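Local coordinates for ABM domain-containing protein (Caulobacter crescentus, PDB 3BM7), which is of unknown function but is probably an antibiotic biosynthesis monooxygenase-like protein with a ferredoxin-like fold, at residues 22-27 with 69-74; 55-60 with 73-78. All coordinates share one frame; numbering follows the deposited sequence.

Contact 1: residues 22-27 with 69-74; sequences GVVATL and VYKVLE
Val23, Ala25 and Leu27 face Glu74, Val72 and Tyr70 as antiparallel hydrogen-bonded pairs, the two strand segments running at 163° with their axes 4.5 Å apart at closest approach. Three pairs of backbone bonds set this register, among them Val23 N to Glu74 O, 2.9 Å, and Leu27 N to Tyr70 O, 2.8 Å. Between them lie the non-hydrogen-bonded pairs Val24 with Leu73 and Thr26 with Lys71.

On the face carrying Val23, Ala25 and Leu27, the chain of Glu74 runs extended beyond CG. Its CB lies 3.9 Å from Val23 CB, and its carboxylate leans along the sheet until OE2 is 3.7 Å from Ala25 CB; the other oxygen, OE1, is bonded to Tyr76 OH. Leu27 sends CD1 across to Val72 CG2 at 3.8 Å. The Tyr70 side chain leads away from segment 22-27, though Leu27 O stays at the edge of its ring, near the ring plane; the ring meets Phe37 and its OH is bonded to Glu38. Helix 34-51 packs on this side, with Phe41 against Val72.

The other face belongs to the dimer. Lys71 and Thr26 lie alongside each other, pointing the same way, with Lys71 CE 3.6 Å from Thr26 OG1. Beyond CG the lysine is fully extended, which carries NZ past the threonine to a salt bridge with Glu109 of the second subunit. Val24 and Leu73 meet loosely, CG2 to CD2 at 4.3 Å; Val24 packs on Leu73 of the second subunit, and Leu73 on its Val24. Adjacent antiparallel strands with helices on one face and a partner subunit on the other are characteristic of the dimeric ferredoxin-like fold of this monooxygenase family.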
ATOM      1  N   GLY A  22       0.313  -8.572  -0.743  1.00 20.29           N
ATOM      2  CA  GLY A  22       0.228  -7.198  -0.250  1.00 20.65           C
ATOM      3  C   GLY A  22      -0.571  -7.106   1.029  1.00 20.00           C
ATOM      4  O   GLY A  22      -1.417  -7.941   1.339  1.00 21.15           O
ATOM      5  N   VAL A  23      -0.298  -6.052   1.815  1.00 20.09           N
ATOM      6  CA  VAL A  23      -1.011  -5.802   3.044  1.00 18.69           C
ATOM      7  C   VAL A  23      -1.251  -4.311   3.179  1.00 20.06           C
ATOM      8  O   VAL A  23      -0.341  -3.520   2.919  1.00 21.37           O
ATOM      9  CB  VAL A  23      -0.235  -6.250   4.317  1.00 20.61           C
ATOM     10  CG1 VAL A  23      -1.141  -6.189   5.553  1.00 23.63           C
ATOM     11  CG2 VAL A  23       0.358  -7.621   4.139  1.00 25.49           C
ATOM     12  N   VAL A  24      -2.468  -3.935   3.533  1.00 19.87           N
ATOM     13  CA  VAL A  24      -2.712  -2.610   4.100  1.00 20.83           C
ATOM     14  C   VAL A  24      -3.116  -2.824   5.547  1.00 19.76           C
ATOM     15  O   VAL A  24      -4.152  -3.447   5.824  1.00 19.57           O
ATOM     16  CB  VAL A  24      -3.784  -1.826   3.338  1.00 21.46           C
ATOM     17  CG1 VAL A  24      -3.969  -0.438   3.970  1.00 21.46           C
ATOM     18  CG2 VAL A  24      -3.371  -1.690   1.851  1.00 21.86           C
ATOM     19  N   ALA A  25      -2.291  -2.368   6.492  1.00 19.39           N
ATOM     20  CA  ALA A  25      -2.598  -2.516   7.923  1.00 19.26           C
ATOM     21  C   ALA A  25      -2.984  -1.162   8.462  1.00 17.34           C
ATOM     22  O   ALA A  25      -2.100  -0.258   8.516  1.00 21.80           O
ATOM     23  CB  ALA A  25      -1.277  -3.010   8.630  1.00 20.83           C
ATOM     24  N   THR A  26      -4.257  -1.016   8.814  1.00 19.10           N
ATOM     25  CA  THR A  26      -4.776   0.227   9.359  1.00 19.86           C
ATOM     26  C   THR A  26      -4.649   0.157  10.883  1.00 22.22           C
ATOM     27  O   THR A  26      -5.296  -0.680  11.517  1.00 21.88           O
ATOM     28  CB  THR A  26      -6.217   0.455   8.934  1.00 22.82           C
ATOM     29  OG1 THR A  26      -6.287   0.498   7.510  1.00 23.60           O
ATOM     30  CG2 THR A  26      -6.753   1.783   9.529  1.00 22.29           C
ATOM     31  N   LEU A  27      -3.875   1.062  11.461  1.00 20.73           N
ATOM     32  CA  LEU A  27      -3.613   1.098  12.899  1.00 20.35           C
ATOM     33  C   LEU A  27      -4.221   2.359  13.469  1.00 23.79           C
ATOM     34  O   LEU A  27      -4.118   3.451  12.894  1.00 23.47           O
ATOM     35  CB  LEU A  27      -2.127   1.066  13.144  1.00 20.11           C
ATOM     36  CG  LEU A  27      -1.286  -0.041  12.449  1.00 22.52           C
ATOM     37  CD1 LEU A  27       0.193   0.007  12.771  1.00 24.32           C
ATOM     38  CD2 LEU A  27      -1.875  -1.429  12.786  1.00 23.84           C
ATOM     39  N   VAL A  69      -4.620   7.828  12.907  1.00 20.43           N
ATOM     40  CA  VAL A  69      -4.712   6.661  12.041  1.00 20.89           C
ATOM     41  C   VAL A  69      -3.482   6.570  11.160  1.00 19.59           C
ATOM     42  O   VAL A  69      -3.044   7.570  10.549  1.00 19.94           O
ATOM     43  CB  VAL A  69      -6.032   6.624  11.232  1.00 19.75           C
ATOM     44  CG1 VAL A  69      -5.968   5.482  10.159  1.00 21.81           C
ATOM     45  CG2 VAL A  69      -7.213   6.435  12.211  1.00 22.08           C
ATOM     46  N   TYR A  70      -2.913   5.355  11.070  1.00 18.99           N
ATOM     47  CA  TYR A  70      -1.780   5.063  10.228  1.00 18.76           C
ATOM     48  C   TYR A  70      -2.150   3.893   9.316  1.00 19.58           C
ATOM     49  O   TYR A  70      -3.000   3.096   9.673  1.00 19.40           O
ATOM     50  CB  TYR A  70      -0.579   4.656  11.055  1.00 20.94           C
ATOM     51  CG  TYR A  70      -0.019   5.765  11.894  1.00 18.29           C
ATOM     52  CD1 TYR A  70      -0.621   6.077  13.106  1.00 20.43           C
ATOM     53  CD2 TYR A  70       1.128   6.454  11.499  1.00 20.10           C
ATOM     54  CE1 TYR A  70      -0.126   7.117  13.880  1.00 21.01           C
ATOM     55  CE2 TYR A  70       1.641   7.484  12.282  1.00 20.42           C
ATOM     56  CZ  TYR A  70       1.022   7.776  13.473  1.00 20.14           C
ATOM     57  OH  TYR A  70       1.507   8.809  14.275  1.00 22.33           O
ATOM     58  N   LYS A  71      -1.599   3.879   8.129  1.00 18.63           N
ATOM     59  CA  LYS A  71      -1.726   2.722   7.248  1.00 20.14           C
ATOM     60  C   LYS A  71      -0.326   2.262   6.888  1.00 18.30           C
ATOM     61  O   LYS A  71       0.556   3.005   6.330  1.00 19.50           O
ATOM     62  CB  LYS A  71      -2.560   3.014   6.006  1.00 18.72           C
ATOM     63  CG  LYS A  71      -3.938   3.386   6.390  1.00 20.68           C
ATOM     64  CD  LYS A  71      -4.963   3.375   5.258  1.00 23.74           C
ATOM     65  CE  LYS A  71      -6.324   3.724   5.818  1.00 29.74           C
ATOM     66  NZ  LYS A  71      -7.384   3.609   4.775  1.00 33.55           N
ATOM     67  N   VAL A  72      -0.026   0.986   7.166  1.00 18.80           N
ATOM     68  CA  VAL A  72       1.232   0.426   6.759  1.00 17.48           C
ATOM     69  C   VAL A  72       1.025  -0.239   5.406  1.00 18.38           C
ATOM     70  O   VAL A  72       0.152  -1.073   5.270  1.00 19.71           O
ATOM     71  CB  VAL A  72       1.812  -0.640   7.743  1.00 19.65           C
ATOM     72  CG1 VAL A  72       3.293  -0.906   7.440  1.00 20.42           C
ATOM     73  CG2 VAL A  72       1.608  -0.218   9.215  1.00 21.20           C
ATOM     74  N   LEU A  73       1.847   0.097   4.444  1.00 18.89           N
ATOM     75  CA  LEU A  73       1.833  -0.561   3.128  1.00 19.40           C
ATOM     76  C   LEU A  73       2.937  -1.599   3.183  1.00 19.23           C
ATOM     77  O   LEU A  73       4.130  -1.264   3.328  1.00 20.05           O
ATOM     78  CB  LEU A  73       2.051   0.450   2.025  1.00 19.75           C
ATOM     79  CG  LEU A  73       1.098   1.657   2.100  1.00 20.17           C
ATOM     80  CD1 LEU A  73       1.354   2.604   0.912  1.00 24.81           C
ATOM     81  CD2 LEU A  73      -0.369   1.318   2.164  1.00 23.31           C
ATOM     82  N   GLU A  74       2.568  -2.867   2.965  1.00 20.06           N
ATOM     83  CA  GLU A  74       3.531  -3.975   3.058  1.00 19.80           C
ATOM     84  C   GLU A  74       3.425  -4.859   1.828  1.00 21.08           C
ATOM     85  O   GLU A  74       2.320  -5.022   1.279  1.00 21.81           O
ATOM     86  CB  GLU A  74       3.340  -4.820   4.329  1.00 20.72           C
ATOM     87  CG  GLU A  74       3.009  -4.027   5.582  1.00 22.18           C
ATOM     88  CD  GLU A  74       2.661  -4.870   6.814  1.00 28.22           C
ATOM     89  OE1 GLU A  74       2.970  -6.085   6.842  1.00 24.24           O
ATOM     90  OE2 GLU A  74       2.154  -4.260   7.802  1.00 27.04           O
TER

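Contact 2: residues 55-60 with 73-78; sequences CLVYQL and LELYAS
Leu73 and Gln59 form a hydrogen-bonded pair, with Leu73 N 2.9 Å from Gln59 O and the return bond from Gln59 N to Leu73 O. On the same face, Val57 CG1 comes within 3.5 Å of Leu73 O.

At Glu74 the carboxylate lies beside the Tyr58 ring, the two planes 55° apart and Glu74 CD 3.6 Å from Tyr58 CE1. Water 1 lies in the plane of that ring at its edge, 2.5 Å from Tyr58 OH, and gives a weak bond to Glu74 OE2.

Leu75 stands opposite a classic beta bulge formed by Leu56 and Val57 in the hairpin of strands 55-62 and 69-76: its carbonyl oxygen accepts from Leu56 N at 2.8 Å and, in a longer bond, from Val57 N at 3.3 Å, while Leu75 N returns a bond to Val57 O. The side chain of Leu75 meets Val57 through CB and Leu56 through CD2.

Tyr76 has CG anti to its carbonyl carbon (chi1 -61°), and the ring reaches back along the strand. Its OH donates to Glu74 OE1 from above the carboxylate plane, and this hydroxyl oxygen itself lies at the edge of the Tyr58 ring, near its plane. Cys55 SG approaches the Tyr76 ring obliquely, 3.8 Å from CE1.

Beyond Ala77, which lies near Leu56 CG, Ser78 caps the following helix through OG to Ala81 N.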
ATOM      1  N   CYS A  55      10.749  -9.337   2.480  1.00 18.78           N
ATOM      2  CA  CYS A  55       9.903  -8.176   2.648  1.00 19.38           C
ATOM      3  C   CYS A  55      10.353  -7.129   1.639  1.00 20.55           C
ATOM      4  O   CYS A  55      11.432  -6.588   1.755  1.00 22.17           O
ATOM      5  CB  CYS A  55      10.011  -7.635   4.052  1.00 18.84           C
ATOM      6  SG  CYS A  55       8.924  -6.200   4.260  1.00 22.36           S
ATOM      7  N   LEU A  56       9.501  -6.855   0.664  1.00 19.91           N
ATOM      8  CA  LEU A  56       9.773  -5.981  -0.463  1.00 19.80           C
ATOM      9  C   LEU A  56       9.410  -4.509  -0.216  1.00 20.60           C
ATOM     10  O   LEU A  56      10.102  -3.610  -0.716  1.00 23.16           O
ATOM     11  CB  LEU A  56       9.054  -6.490  -1.717  1.00 21.01           C
ATOM     12  CG  LEU A  56       9.325  -7.955  -2.093  1.00 23.50           C
ATOM     13  CD1 LEU A  56       8.549  -8.338  -3.335  1.00 27.95           C
ATOM     14  CD2 LEU A  56      10.823  -8.172  -2.298  1.00 29.08           C
ATOM     15  N   VAL A  57       8.374  -4.300   0.563  1.00 20.19           N
ATOM     16  CA  VAL A  57       7.878  -2.969   0.958  1.00 20.24           C
ATOM     17  C   VAL A  57       7.419  -3.029   2.406  1.00 19.38           C
ATOM     18  O   VAL A  57       6.686  -3.957   2.802  1.00 19.53           O
ATOM     19  CB  VAL A  57       6.726  -2.509   0.053  1.00 21.26           C
ATOM     20  CG1 VAL A  57       6.218  -1.085   0.479  1.00 21.69           C
ATOM     21  CG2 VAL A  57       7.171  -2.549  -1.428  1.00 22.99           C
ATOM     22  N   TYR A  58       7.782  -2.023   3.199  1.00 19.44           N
ATOM     23  CA  TYR A  58       7.325  -1.931   4.549  1.00 20.05           C
ATOM     24  C   TYR A  58       7.299  -0.469   4.942  1.00 21.65           C
ATOM     25  O   TYR A  58       8.265   0.056   5.481  1.00 24.42           O
ATOM     26  CB  TYR A  58       8.241  -2.749   5.483  1.00 21.56           C
ATOM     27  CG  TYR A  58       7.602  -3.094   6.778  1.00 19.90           C
ATOM     28  CD1 TYR A  58       6.651  -4.080   6.888  1.00 21.83           C
ATOM     29  CD2 TYR A  58       7.954  -2.406   7.952  1.00 23.65           C
ATOM     30  CE1 TYR A  58       6.043  -4.393   8.100  1.00 24.50           C
ATOM     31  CE2 TYR A  58       7.357  -2.689   9.141  1.00 23.20           C
ATOM     32  CZ  TYR A  58       6.444  -3.696   9.257  1.00 23.21           C
ATOM     33  OH  TYR A  58       5.830  -3.993  10.443  1.00 28.94           O
ATOM     34  N   GLN A  59       6.203   0.204   4.661  1.00 19.42           N
ATOM     35  CA  GLN A  59       6.177   1.661   4.677  1.00 20.87           C
ATOM     36  C   GLN A  59       5.026   2.154   5.550  1.00 19.19           C
ATOM     37  O   GLN A  59       3.791   2.069   5.227  1.00 18.60           O
ATOM     38  CB  GLN A  59       6.019   2.222   3.264  1.00 20.79           C
ATOM     39  CG  GLN A  59       6.008   3.738   3.268  1.00 23.41           C
ATOM     40  CD  GLN A  59       7.334   4.287   3.747  1.00 23.69           C
ATOM     41  OE1 GLN A  59       8.410   4.025   3.145  1.00 26.06           O
ATOM     42  NE2 GLN A  59       7.292   5.056   4.839  1.00 24.73           N
ATOM     43  N   LEU A  60       5.391   2.746   6.702  1.00 18.70           N
ATOM     44  CA  LEU A  60       4.438   3.425   7.529  1.00 18.87           C
ATOM     45  C   LEU A  60       3.975   4.719   6.860  1.00 18.81           C
ATOM     46  O   LEU A  60       4.788   5.483   6.355  1.00 20.20           O
ATOM     47  CB  LEU A  60       5.090   3.809   8.863  1.00 20.01           C
ATOM     48  CG  LEU A  60       4.142   4.367   9.916  1.00 20.37           C
ATOM     49  CD1 LEU A  60       3.053   3.396  10.388  1.00 20.39           C
ATOM     50  CD2 LEU A  60       5.012   4.881  11.132  1.00 20.72           C
ATOM     51  N   LEU A  73       1.847   0.097   4.444  1.00 18.89           N
ATOM     52  CA  LEU A  73       1.833  -0.561   3.128  1.00 19.40           C
ATOM     53  C   LEU A  73       2.937  -1.599   3.183  1.00 19.23           C
ATOM     54  O   LEU A  73       4.130  -1.264   3.328  1.00 20.05           O
ATOM     55  CB  LEU A  73       2.051   0.450   2.025  1.00 19.75           C
ATOM     56  CG  LEU A  73       1.098   1.657   2.100  1.00 20.17           C
ATOM     57  CD1 LEU A  73       1.354   2.604   0.912  1.00 24.81           C
ATOM     58  CD2 LEU A  73      -0.369   1.318   2.164  1.00 23.31           C
ATOM     59  N   GLU A  74       2.568  -2.867   2.965  1.00 20.06           N
ATOM     60  CA  GLU A  74       3.531  -3.975   3.058  1.00 19.80           C
ATOM     61  C   GLU A  74       3.425  -4.859   1.828  1.00 21.08           C
ATOM     62  O   GLU A  74       2.320  -5.022   1.279  1.00 21.81           O
ATOM     63  CB  GLU A  74       3.340  -4.820   4.329  1.00 20.72           C
ATOM     64  CG  GLU A  74       3.009  -4.027   5.582  1.00 22.18           C
ATOM     65  CD  GLU A  74       2.661  -4.870   6.814  1.00 28.22           C
ATOM     66  OE1 GLU A  74       2.970  -6.085   6.842  1.00 24.24           O
ATOM     67  OE2 GLU A  74       2.154  -4.260   7.802  1.00 27.04           O
ATOM     68  N   LEU A  75       4.543  -5.434   1.417  1.00 20.77           N
ATOM     69  CA  LEU A  75       4.556  -6.368   0.295  1.00 19.88           C
ATOM     70  C   LEU A  75       5.571  -7.429   0.602  1.00 21.31           C
ATOM     71  O   LEU A  75       6.700  -7.107   0.960  1.00 20.91           O
ATOM     72  CB  LEU A  75       4.893  -5.676  -1.022  1.00 19.89           C
ATOM     73  CG  LEU A  75       4.789  -6.481  -2.319  1.00 24.44           C
ATOM     74  CD1 LEU A  75       3.379  -6.932  -2.654  1.00 25.35           C
ATOM     75  CD2 LEU A  75       5.447  -5.700  -3.488  1.00 23.06           C
ATOM     76  N   TYR A  76       5.167  -8.690   0.475  1.00 19.53           N
ATOM     77  CA  TYR A  76       6.043  -9.835   0.741  1.00 19.48           C
ATOM     78  C   TYR A  76       6.179 -10.688  -0.502  1.00 21.25           C
ATOM     79  O   TYR A  76       5.242 -10.803  -1.283  1.00 22.44           O
ATOM     80  CB  TYR A  76       5.467 -10.693   1.895  1.00 19.90           C
ATOM     81  CG  TYR A  76       5.366  -9.904   3.148  1.00 19.70           C
ATOM     82  CD1 TYR A  76       6.451  -9.790   4.009  1.00 20.26           C
ATOM     83  CD2 TYR A  76       4.230  -9.144   3.414  1.00 20.97           C
ATOM     84  CE1 TYR A  76       6.407  -8.941   5.108  1.00 20.65           C
ATOM     85  CE2 TYR A  76       4.183  -8.285   4.517  1.00 22.01           C
ATOM     86  CZ  TYR A  76       5.279  -8.205   5.352  1.00 20.71           C
ATOM     87  OH  TYR A  76       5.260  -7.375   6.449  1.00 23.97           O
ATOM     88  N   ALA A  77       7.339 -11.323  -0.649  1.00 21.96           N
ATOM     89  CA  ALA A  77       7.655 -12.129  -1.839  1.00 22.44           C
ATOM     90  C   ALA A  77       6.759 -13.359  -1.928  1.00 21.71           C
ATOM     91  O   ALA A  77       6.513 -13.870  -3.023  1.00 24.69           O
ATOM     92  CB  ALA A  77       9.110 -12.564  -1.797  1.00 22.42           C
ATOM     93  N   SER A  78       6.295 -13.845  -0.777  1.00 22.45           N
ATOM     94  CA  SER A  78       5.550 -15.102  -0.678  1.00 22.90           C
ATOM     95  C   SER A  78       4.857 -15.231   0.664  1.00 22.91           C
ATOM     96  O   SER A  78       5.206 -14.528   1.623  1.00 22.08           O
ATOM     97  CB  SER A  78       6.517 -16.290  -0.814  1.00 24.21           C
ATOM     98  OG  SER A  78       7.355 -16.372   0.342  1.00 22.47           O
TER
HETATM   99  O   HOH W   1       4.086  -5.741  10.069  1.00 35.58           O

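In the fold
Contacts 1 and 2 lie on opposite edges of strand 69-76 in one four-stranded antiparallel sheet, their centres about 10 Å apart. In chain order the segments run 22-27, 55-60 and then the shared strand, so contact 1 joins strands separated in sequence by helix 34-51 and strand 55-62, whereas contact 2 closes a local hairpin. Together they set the strand order 55-62, 69-76, 21-29, with 102-113 beyond. Leu73 and Glu74 belong to both, and Val23 CG2 touches Tyr76 CE2 at 3.9 Å. Their common faces thus continue from one contact to the other: helix 34-51 packs on the face of Val72 and Tyr58, and the second subunit on that of Leu73, consistent with a sheet-mediated dimer.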